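X-PRO dipeptidase (Streptococcus pyogenes M1 GAS, PDB 3O5V) probably cleaves Xaa-Pro dipeptides as a whole, manganese-dependent M24B enzyme, of which this chain is the creatinase/prolidase N-terminal domain. Local coordinates at residues I98-F102 with D103-V107. Residues are numbered along the deposited sequence; the frame is centred on the assembly and turned at random.
Sequences IYAEF and DHLNV
A beta-turn carries the chain out of strand 97-100 of the mixed sheet toward helix 107-114, and its defining bond runs from H104 N to E101 O at 3.0 Å. The backbone of F102 and D103 (phi/psi -65/-23° and -76/-10°) assigns the turn to type I. L105 N donates to E101 O as well, at 2.9 Å. The two approaches differ: the bond from L105 N is nearly straight (174° at the hydrogen) and meets the oxygen almost head-on, whereas H104 N sits above the carbonyl plane, well out of it. L105 folds back on the end of the strand. With CG anti to its backbone N, it brings CD2 to 3.9 Å from A100 CB, while L105 CB lies 3.4 Å from E101 O. The E101 carboxylate is bonded outside the two segments: OE2 is hydrogen-bonded to T27 OG1, and OE1 to the backbone N of both S23 and D24. Thus the E101 side chain links the turn to S23 and D24, just after strand 19-22, and to T27 in helix 25-32, while two amide N-H groups converge on E101 O and close the turn, satisfying this carbonyl beyond the end of the strand; a single apolar contact, A100 CB with L105 CD2, accompanies the two bonds.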
# COMPACT_ATOMS: atom_id res chain seq x y z
N ILE A 98 -6.03 -7.48 7.49
CA ILE A 98 -5.57 -6.56 6.44
C ILE A 98 -6.76 -6.07 5.61
O ILE A 98 -7.67 -6.83 5.30
CB ILE A 98 -4.50 -7.22 5.55
CG1 ILE A 98 -3.30 -7.65 6.40
CG2 ILE A 98 -4.03 -6.30 4.42
CD1 ILE A 98 -2.39 -8.60 5.70
N TYR A 99 -6.76 -4.78 5.29
CA TYR A 99 -7.71 -4.24 4.33
C TYR A 99 -7.04 -3.97 2.97
O TYR A 99 -5.92 -3.45 2.93
CB TYR A 99 -8.35 -2.98 4.89
CG TYR A 99 -9.52 -3.29 5.79
CD1 TYR A 99 -10.83 -3.15 5.34
CD2 TYR A 99 -9.31 -3.75 7.10
CE1 TYR A 99 -11.91 -3.44 6.15
CE2 TYR A 99 -10.40 -4.05 7.93
CZ TYR A 99 -11.69 -3.89 7.45
OH TYR A 99 -12.77 -4.18 8.25
N ALA A 100 -7.72 -4.32 1.87
CA ALA A 100 -7.21 -4.01 0.53
C ALA A 100 -8.36 -3.66 -0.43
O ALA A 100 -9.52 -3.93 -0.13
CB ALA A 100 -6.36 -5.18 -0.03
N GLU A 101 -8.04 -3.04 -1.57
CA GLU A 101 -9.05 -2.54 -2.50
C GLU A 101 -9.45 -3.63 -3.48
O GLU A 101 -8.86 -3.76 -4.57
CB GLU A 101 -8.54 -1.33 -3.29
CG GLU A 101 -8.15 -0.16 -2.43
CD GLU A 101 -7.71 1.02 -3.27
OE1 GLU A 101 -6.50 1.11 -3.59
OE2 GLU A 101 -8.57 1.85 -3.63
N PHE A 102 -10.48 -4.40 -3.11
CA PHE A 102 -10.91 -5.56 -3.90
C PHE A 102 -11.45 -5.16 -5.29
O PHE A 102 -11.44 -5.99 -6.21
CB PHE A 102 -11.97 -6.38 -3.14
CG PHE A 102 -11.42 -7.24 -2.01
CD1 PHE A 102 -10.08 -7.20 -1.62
CD2 PHE A 102 -12.29 -8.10 -1.32
CE1 PHE A 102 -9.61 -8.02 -0.58
CE2 PHE A 102 -11.85 -8.91 -0.28
CZ PHE A 102 -10.50 -8.87 0.10
N ASP A 103 -11.90 -3.91 -5.45
CA ASP A 103 -12.33 -3.43 -6.78
C ASP A 103 -11.22 -3.09 -7.77
O ASP A 103 -11.49 -2.84 -8.95
CB ASP A 103 -13.29 -2.24 -6.69
CG ASP A 103 -14.74 -2.67 -6.69
OD1 ASP A 103 -15.07 -3.73 -7.28
OD2 ASP A 103 -15.56 -1.94 -6.10
N HIS A 104 -9.98 -3.06 -7.29
CA HIS A 104 -8.86 -2.73 -8.16
C HIS A 104 -7.81 -3.84 -8.23
O HIS A 104 -7.29 -4.17 -9.29
CB HIS A 104 -8.20 -1.40 -7.75
CG HIS A 104 -6.90 -1.17 -8.43
ND1 HIS A 104 -6.80 -0.55 -9.66
CD2 HIS A 104 -5.65 -1.59 -8.12
CE1 HIS A 104 -5.54 -0.55 -10.05
NE2 HIS A 104 -4.82 -1.16 -9.12
N LEU A 105 -7.50 -4.42 -7.07
CA LEU A 105 -6.47 -5.43 -6.97
C LEU A 105 -6.84 -6.66 -7.81
O LEU A 105 -7.89 -7.26 -7.59
CB LEU A 105 -6.37 -5.82 -5.49
CG LEU A 105 -5.17 -6.58 -4.94
CD1 LEU A 105 -3.91 -5.74 -5.05
CD2 LEU A 105 -5.50 -6.88 -3.48
N ASN A 106 -5.98 -7.04 -8.76
CA ASN A 106 -6.24 -8.25 -9.54
C ASN A 106 -5.87 -9.51 -8.74
O ASN A 106 -5.21 -9.42 -7.69
CB ASN A 106 -5.64 -8.17 -10.97
CG ASN A 106 -4.10 -8.23 -11.00
OD1 ASN A 106 -3.43 -7.47 -11.72
ND2 ASN A 106 -3.54 -9.16 -10.27
N VAL A 107 -6.32 -10.67 -9.20
CA VAL A 107 -6.11 -11.91 -8.45
C VAL A 107 -4.63 -12.27 -8.32
O VAL A 107 -4.19 -12.75 -7.26
CB VAL A 107 -6.94 -13.08 -9.06
CG1 VAL A 107 -6.67 -14.38 -8.33
CG2 VAL A 107 -8.41 -12.74 -8.98